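Local coordinates for protein cysteine desulfurase (Thermococcus onnurineus, PDB 5B89) that probably catalyses the pyridoxal-phosphate-dependent desulfuration of L-cysteine, passing the sulfur to a carrier and releasing L-alanine, at residues S46-K50 with P51-A55; I295-A298 with A299-Y303; F349-P352 with G353-P356; E401-E404 with T405-V409. One frame throughout, in Å; residues are numbered along the deposited sequence.

Interaction 1: residues S46-K50 with P51-A55; sequences SLTPK and PVVEA
Glu54 runs its side chain past the carbonyl oxygen of Lys50, one helical turn back, and on to the lysine's end. Its CB stands 3.5 Å from Lys50 O, and CG comes nearer still, to 3.2 Å from that same Lys50 O. CD remains close to Lys50 O as well, while the tip turns to the other side chain: Glu54 OE2 lies 3.8 Å from Lys50 CE and 4.0 Å from Lys50 NZ, a salt bridge that is long. The lysine reaches it by folding at its last two torsions (chi3 57°, chi4 78°), which brings the ammonium round beside the carboxylate. Lys50 O also accepts the Glu54 N-H at 2.9 Å, with the donor nearly in line with the carbonyl bond.

At the other end, Pro49 O receives Val52 N at 3.0 Å in a bent bond (140° at the hydrogen), the donor standing above the carbonyl plane, and Val53 N in a weak one. Pro51, having no N-H, instead brings CD against CB of Pro49. Thr48 sets CG2 3.8 Å from Val52 CG1, the two side chains meeting at about a right angle, and the same methyl reaches Val53 CG2 at 4.0 Å. The Thr48 hydroxyl is engaged by Arg64 NE of the second subunit, so the loop touches the dimer interface. Pro49 at the N-cap position, its O serving Val52 N and weakly Val53 N, and Pro51 in the first turn, where a missing N-H costs no helical bond, are characteristic of a helix N-terminus, here that of helix 50-62.

Interaction 2: residues I295-A298 with A299-Y303; sequences IGLA and AGIRY
Leu297 and Ile301 lean on each other one turn apart, their side chains crossing obliquely so that methyl meets methyl: Leu297 CD1 is 4.0 Å from Ile301 CD1, and Leu297 CG is equally near that atom. The leucine starts away from the following turn, yet with CG anti to the backbone N (chi1 174°) its branched end swings back. Ile301 instead places CG1 beside its own backbone N, over the carbonyl of the preceding turn, at 3.5 Å from Leu297 O. The same oxygen accepts Ile301 N at 2.9 Å in a fairly straight bond of 163°. Leu297 continues outward onto Pro238 and Ile244, whereas Ile301 covers Ile88 and Phe92 of helix 73-93.

The small residues pack close to the backbone. Ala299 CB lies 3.5 Å from Gly296 O, and the Ala299 N-H binds Ile295 O at 3.1 Å. Gly300 N bonds Gly296 O at 2.9 Å. Arg302 runs its first carbons past Ala298 O and then bends at chi2, taking its guanidinium to Glu305 in a salt bridge.

Four consecutive i to i+4 backbone bonds identify regular alpha-helix. Gly296 and Gly300, spaced as in a GxxxG sequence, with Ala299 beside them, give helix 291-307 a low-profile face of the kind found in close helix-helix packing, and helix 50-62 lies against it.

Interaction 3: residues F349-P352 with G353-P356; sequences FNVP and GLHP
Val351 lies side by side with Leu354, both pointing the same way, and its CG1 overlaps Leu354 CD1 at 4.1 Å. Leu354 carries CG anti to its carbonyl carbon (chi1 -73°), which leaves the isobutyl group alongside the valine; together they cover Leu413 of helix 400-415 and Val359 of helix 356-365. Across the turn, Leu354 N donates to Val351 O at 3.1 Å (154° at the hydrogen), the donor tilted somewhat from the carbonyl plane.

That bond closes a type II beta turn from Val351 to Leu354, with Pro352 and Gly353 at its corners. Gly353 has phi 94°, a positive value readily taken up at the third position of such a turn, where a side chain would run into the carbonyl oxygen of Pro352. The turn reverses the chain between strand 346-349 and helix 356-365.

Just before the turn, Asn350 reaches across to the Pro356 ring, its OD1 3.5 Å from Pro356 CG. A water takes the N-H of Val351 at 2.9 Å and sits 2.9 Å from Asn350 OD1 and 2.8 Å from Leu354 O, so it joins the turn's two arms. The amide nitrogen of Asn350 is held by Tyr335 OH and Gly388 O, which fixes how the amide is turned. His355, at the N-cap position of helix 356-365, directs ND1 to the backbone N of His357.

Interaction 4: residues E401-E404 with T405-V409; sequences EEVE and TFLGV
The backbone runs as regular alpha-helix, with Thr405, Phe406, Leu407 and Gly408 N-H groups each bonded to the carbonyl four residues back, the shortest being Leu407 N to Val403 O at 2.8 Å. Val403 O has two further neighbours: Leu407 CG is 3.4 Å from it, and the Phe406 ring meets it edge-on, in plane, with CD2 at 3.9 Å from Val403 O. Phe406 sends its ring away from the preceding turn, CG being anti to the backbone N (chi1 161°). Val403 and Leu407 lie side by side and point the same way, touching through Val403 CG1 and Leu407 CD1 at 4.1 Å. On the exposed face, Glu401 O accepts Thr405 N, and Thr405 OG1 lies 3.0 Å from the same oxygen, a bond that is not settled. Glu404 bends at chi2 toward Arg322, its salt-bridge partner, and Glu402 pairs with Arg28. Helix 400-415 sits among several neighbours: Val403 and Leu407 pack on helix 309-329, Phe406 and Val409 on Leu363 of helix 356-365, and Glu402 and Thr405 beside strand 38-39.

The four contacts form two touching pairs. Interactions 1 and 2, with centres 8 Å apart, join helix 50-62 to helix 291-307: Val52 CG1 lies 3.5 Å from Gly296 O, and Ala55 CB 3.6 Å from Ala299 CB. Interactions 3 and 4 have centres 18 Å apart and meet through Phe349 CZ and Phe406 CZ at 3.8 Å. Between the pairs the nearest atoms are about 7 Å apart, for interactions 1 and 4. In the first pair, the side chains of Thr48 and Leu297 are about 13 and 11 Å from a bound pyridoxal phosphate. The side chain of Pro356 in interaction 3 is about 13 Å from a bound alanine.

Interaction 1: residues S46-K50 with P51-A55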
# COMPACT_ATOMS: atom_id res chain seq x y z
N SER B 46 14.19 7.25 -5.17
CA SER B 46 15.20 6.96 -6.15
C SER B 46 14.64 6.91 -7.56
O SER B 46 13.48 6.87 -7.73
CB SER B 46 15.85 5.60 -5.87
OG SER B 46 14.92 4.55 -5.90
N LEU B 47 15.53 6.91 -8.54
CA LEU B 47 15.18 6.68 -9.91
C LEU B 47 15.14 5.15 -9.99
O LEU B 47 15.68 4.49 -9.20
CB LEU B 47 16.22 7.24 -10.88
CG LEU B 47 16.31 8.74 -10.82
CD1 LEU B 47 17.36 9.20 -11.82
CD2 LEU B 47 14.96 9.33 -11.16
N THR B 48 14.46 4.62 -10.97
CA THR B 48 14.20 3.21 -11.09
C THR B 48 14.82 2.60 -12.35
O THR B 48 14.55 3.03 -13.38
CB THR B 48 12.66 3.00 -11.12
OG1 THR B 48 12.04 3.71 -10.04
CG2 THR B 48 12.29 1.54 -11.08
N PRO B 49 15.66 1.60 -12.19
CA PRO B 49 16.30 0.98 -13.37
C PRO B 49 15.28 0.19 -14.19
O PRO B 49 14.35 -0.43 -13.70
CB PRO B 49 17.32 0.06 -12.74
CG PRO B 49 17.23 0.19 -11.28
CD PRO B 49 16.11 1.09 -10.91
N LYS B 50 15.62 0.08 -15.47
CA LYS B 50 14.76 -0.70 -16.37
C LYS B 50 14.51 -2.07 -15.98
O LYS B 50 13.41 -2.58 -16.11
CB LYS B 50 15.32 -0.64 -17.80
CG LYS B 50 15.09 0.68 -18.39
CD LYS B 50 15.83 0.81 -19.75
CE LYS B 50 15.44 -0.26 -20.73
NZ LYS B 50 14.14 0.05 -21.35
N PRO B 51 15.48 -2.79 -15.44
CA PRO B 51 15.19 -4.16 -15.04
C PRO B 51 14.12 -4.32 -13.95
O PRO B 51 13.49 -5.30 -13.88
CB PRO B 51 16.53 -4.68 -14.54
CG PRO B 51 17.52 -3.91 -15.32
CD PRO B 51 16.93 -2.55 -15.49
N VAL B 52 13.94 -3.32 -13.12
CA VAL B 52 12.94 -3.38 -12.08
C VAL B 52 11.54 -3.20 -12.74
O VAL B 52 10.64 -3.87 -12.44
CB VAL B 52 13.21 -2.31 -11.03
CG1 VAL B 52 12.02 -2.17 -10.11
CG2 VAL B 52 14.50 -2.66 -10.26
N VAL B 53 11.47 -2.28 -13.68
CA VAL B 53 10.25 -2.06 -14.42
C VAL B 53 9.89 -3.33 -15.21
O VAL B 53 8.79 -3.72 -15.18
CB VAL B 53 10.37 -0.83 -15.34
CG1 VAL B 53 9.11 -0.66 -16.17
CG2 VAL B 53 10.59 0.39 -14.50
N GLU B 54 10.88 -3.95 -15.86
CA GLU B 54 10.68 -5.17 -16.58
C GLU B 54 10.16 -6.28 -15.76
O GLU B 54 9.22 -7.07 -16.12
CB GLU B 54 11.91 -5.52 -17.36
CG GLU B 54 12.28 -4.52 -18.44
CD GLU B 54 13.72 -4.52 -19.02
OE1 GLU B 54 14.57 -5.29 -18.54
OE2 GLU B 54 13.93 -3.65 -19.92
N ALA B 55 10.66 -6.42 -14.49
CA ALA B 55 10.17 -7.46 -13.68
C ALA B 55 8.68 -7.37 -13.30
O ALA B 55 7.92 -8.30 -13.17
CB ALA B 55 11.02 -7.57 -12.37

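Interaction 2: residues I295-A298 with A299-Y303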
# COMPACT_ATOMS: atom_id res chain seq x y z
N ILE B 295 7.31 -7.85 -6.04
CA ILE B 295 8.16 -8.37 -7.11
C ILE B 295 9.12 -7.34 -7.58
O ILE B 295 10.30 -7.61 -7.83
CB ILE B 295 7.23 -8.94 -8.24
CG1 ILE B 295 6.54 -10.20 -7.74
CG2 ILE B 295 8.04 -9.20 -9.56
CD1 ILE B 295 5.31 -10.66 -8.59
N GLY B 296 8.66 -6.10 -7.73
CA GLY B 296 9.56 -5.02 -8.08
C GLY B 296 10.65 -4.71 -7.05
O GLY B 296 11.81 -4.46 -7.44
N LEU B 297 10.21 -4.79 -5.82
CA LEU B 297 11.21 -4.56 -4.73
C LEU B 297 12.25 -5.66 -4.75
O LEU B 297 13.43 -5.33 -4.60
CB LEU B 297 10.50 -4.46 -3.39
CG LEU B 297 11.42 -4.37 -2.14
CD1 LEU B 297 12.37 -3.24 -2.28
CD2 LEU B 297 10.60 -4.28 -0.89
N ALA B 298 11.86 -6.91 -4.91
CA ALA B 298 12.85 -8.03 -4.99
C ALA B 298 13.75 -7.81 -6.15
O ALA B 298 14.99 -8.00 -6.03
CB ALA B 298 12.12 -9.35 -5.05
N ALA B 299 13.29 -7.29 -7.28
CA ALA B 299 14.15 -6.97 -8.38
C ALA B 299 15.06 -5.87 -8.09
O ALA B 299 16.23 -5.94 -8.49
CB ALA B 299 13.28 -6.66 -9.66
N GLY B 300 14.66 -4.83 -7.37
CA GLY B 300 15.56 -3.73 -6.95
C GLY B 300 16.60 -4.26 -6.01
O GLY B 300 17.78 -3.90 -6.25
N ILE B 301 16.24 -5.10 -5.09
CA ILE B 301 17.26 -5.66 -4.19
C ILE B 301 18.23 -6.51 -4.97
O ILE B 301 19.49 -6.39 -4.73
CB ILE B 301 16.57 -6.41 -3.12
CG1 ILE B 301 15.94 -5.45 -2.10
CG2 ILE B 301 17.56 -7.33 -2.38
CD1 ILE B 301 14.95 -6.10 -1.20
N ARG B 302 17.79 -7.34 -5.91
CA ARG B 302 18.76 -8.06 -6.71
C ARG B 302 19.68 -7.16 -7.54
O ARG B 302 20.84 -7.46 -7.73
CB ARG B 302 18.04 -9.05 -7.62
CG ARG B 302 17.52 -10.23 -6.87
CD ARG B 302 18.66 -11.13 -6.40
NE ARG B 302 18.20 -12.47 -6.15
CZ ARG B 302 18.40 -13.11 -5.03
NH1 ARG B 302 19.03 -12.48 -4.05
NH2 ARG B 302 17.95 -14.35 -4.88
N TYR B 303 19.16 -6.05 -8.01
CA TYR B 303 19.95 -5.11 -8.76
C TYR B 303 21.02 -4.47 -7.83
O TYR B 303 22.13 -4.31 -8.20
CB TYR B 303 19.01 -4.06 -9.39
CG TYR B 303 19.61 -3.15 -10.38
CD1 TYR B 303 19.70 -3.51 -11.70
CD2 TYR B 303 20.03 -1.92 -10.02
CE1 TYR B 303 20.26 -2.65 -12.61
CE2 TYR B 303 20.59 -1.07 -10.90
CZ TYR B 303 20.72 -1.45 -12.21
OH TYR B 303 21.31 -0.57 -13.04

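Interaction 3: residues F349-P352 with G353-P356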
# COMPACT_ATOMS: atom_id res chain seq x y z
N PHE B 349 22.06 22.24 2.78
CA PHE B 349 22.77 23.50 2.78
C PHE B 349 21.79 24.65 2.61
O PHE B 349 20.63 24.46 2.39
CB PHE B 349 23.83 23.55 1.67
CG PHE B 349 23.29 23.39 0.27
CD1 PHE B 349 23.03 22.17 -0.22
CD2 PHE B 349 23.13 24.48 -0.55
CE1 PHE B 349 22.54 22.01 -1.48
CE2 PHE B 349 22.64 24.33 -1.82
CZ PHE B 349 22.35 23.09 -2.29
N ASN B 350 22.35 25.84 2.75
CA ASN B 350 21.59 27.06 2.52
C ASN B 350 22.50 28.13 1.92
O ASN B 350 23.65 28.13 2.13
CB ASN B 350 20.96 27.64 3.79
CG ASN B 350 19.57 27.12 4.05
OD1 ASN B 350 18.73 27.12 3.21
ND2 ASN B 350 19.35 26.70 5.24
N VAL B 351 21.89 29.01 1.17
CA VAL B 351 22.60 30.16 0.61
C VAL B 351 22.14 31.40 1.36
O VAL B 351 21.00 31.69 1.34
CB VAL B 351 22.36 30.34 -0.89
CG1 VAL B 351 23.11 31.57 -1.38
CG2 VAL B 351 22.80 29.12 -1.66
N PRO B 352 23.05 32.06 2.06
CA PRO B 352 22.67 33.27 2.87
C PRO B 352 22.01 34.31 2.00
O PRO B 352 22.47 34.55 0.88
CB PRO B 352 24.00 33.76 3.37
CG PRO B 352 24.85 32.56 3.43
CD PRO B 352 24.48 31.78 2.15
N GLY B 353 20.85 34.80 2.45
CA GLY B 353 20.08 35.73 1.63
C GLY B 353 18.99 35.21 0.73
O GLY B 353 18.21 36.00 0.22
N LEU B 354 18.90 33.89 0.55
CA LEU B 354 17.99 33.26 -0.38
C LEU B 354 17.20 32.14 0.30
O LEU B 354 17.77 31.33 1.01
CB LEU B 354 18.78 32.63 -1.53
CG LEU B 354 19.39 33.56 -2.55
CD1 LEU B 354 19.91 32.67 -3.69
CD2 LEU B 354 18.38 34.56 -3.10
N HIS B 355 15.93 32.15 0.06
CA HIS B 355 15.06 31.14 0.56
C HIS B 355 15.48 29.83 -0.15
O HIS B 355 15.79 29.84 -1.33
CB HIS B 355 13.64 31.52 0.26
CG HIS B 355 12.63 30.68 0.98
ND1 HIS B 355 12.33 29.38 0.60
CD2 HIS B 355 11.90 30.92 2.10
CE1 HIS B 355 11.42 28.88 1.41
NE2 HIS B 355 11.15 29.79 2.34
N PRO B 356 15.45 28.68 0.60
CA PRO B 356 15.75 27.40 -0.10
C PRO B 356 14.92 27.09 -1.35
O PRO B 356 15.48 26.51 -2.28
CB PRO B 356 15.39 26.34 0.96
CG PRO B 356 15.40 27.05 2.26
CD PRO B 356 15.24 28.50 2.04
O HOH W 1 18.98 28.77 0.87

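Interaction 4: residues E401-E404 with T405-V409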
# COMPACT_ATOMS: atom_id res chain seq x y z
N GLU B 401 31.16 14.13 -12.13
CA GLU B 401 30.85 15.09 -13.22
C GLU B 401 29.64 15.93 -12.94
O GLU B 401 29.58 17.13 -13.10
CB GLU B 401 30.78 14.38 -14.57
CG GLU B 401 32.11 13.87 -15.10
CD GLU B 401 32.46 12.44 -14.66
OE1 GLU B 401 33.44 11.87 -15.25
OE2 GLU B 401 31.85 11.83 -13.72
N GLU B 402 28.58 15.21 -12.42
CA GLU B 402 27.43 15.89 -11.99
C GLU B 402 27.62 16.86 -10.81
O GLU B 402 27.05 17.90 -10.77
CB GLU B 402 26.29 14.87 -11.62
CG GLU B 402 25.70 14.08 -12.78
CD GLU B 402 24.62 13.07 -12.34
OE1 GLU B 402 24.77 12.49 -11.24
OE2 GLU B 402 23.68 12.76 -13.13
N VAL B 403 28.44 16.42 -9.83
CA VAL B 403 28.72 17.25 -8.74
C VAL B 403 29.47 18.51 -9.22
O VAL B 403 29.17 19.57 -8.78
CB VAL B 403 29.54 16.46 -7.68
CG1 VAL B 403 30.13 17.36 -6.60
CG2 VAL B 403 28.61 15.39 -7.00
N GLU B 404 30.39 18.34 -10.15
CA GLU B 404 31.12 19.49 -10.69
C GLU B 404 30.18 20.46 -11.44
O GLU B 404 30.31 21.62 -11.33
CB GLU B 404 32.29 19.05 -11.53
CG GLU B 404 33.36 18.22 -10.85
CD GLU B 404 34.20 18.97 -9.86
OE1 GLU B 404 34.08 20.14 -9.73
OE2 GLU B 404 34.97 18.29 -9.21
N THR B 405 29.21 19.92 -12.18
CA THR B 405 28.25 20.76 -12.83
C THR B 405 27.45 21.56 -11.79
O THR B 405 27.28 22.69 -11.91
CB THR B 405 27.33 19.93 -13.72
OG1 THR B 405 28.12 19.28 -14.67
CG2 THR B 405 26.25 20.76 -14.41
N PHE B 406 27.00 20.88 -10.74
CA PHE B 406 26.28 21.46 -9.66
C PHE B 406 27.11 22.56 -9.00
O PHE B 406 26.61 23.59 -8.77
CB PHE B 406 25.89 20.35 -8.62
CG PHE B 406 25.54 20.85 -7.27
CD1 PHE B 406 24.30 21.25 -6.99
CD2 PHE B 406 26.47 20.88 -6.26
CE1 PHE B 406 23.96 21.71 -5.75
CE2 PHE B 406 26.14 21.34 -5.02
CZ PHE B 406 24.88 21.77 -4.77
N LEU B 407 28.36 22.27 -8.72
CA LEU B 407 29.23 23.27 -8.05
C LEU B 407 29.45 24.54 -8.95
O LEU B 407 29.46 25.63 -8.45
CB LEU B 407 30.54 22.67 -7.66
CG LEU B 407 30.49 21.66 -6.44
CD1 LEU B 407 31.83 21.07 -6.25
CD2 LEU B 407 30.01 22.35 -5.20
N GLY B 408 29.49 24.29 -10.22
CA GLY B 408 29.56 25.40 -11.18
C GLY B 408 28.34 26.25 -11.22
O GLY B 408 28.40 27.49 -11.23
N VAL B 409 27.14 25.61 -11.11
CA VAL B 409 25.96 26.37 -11.00
C VAL B 409 25.78 27.12 -9.67
O VAL B 409 25.38 28.25 -9.63
CB VAL B 409 24.65 25.49 -11.28
CG1 VAL B 409 23.36 26.23 -11.05
CG2 VAL B 409 24.76 24.85 -12.60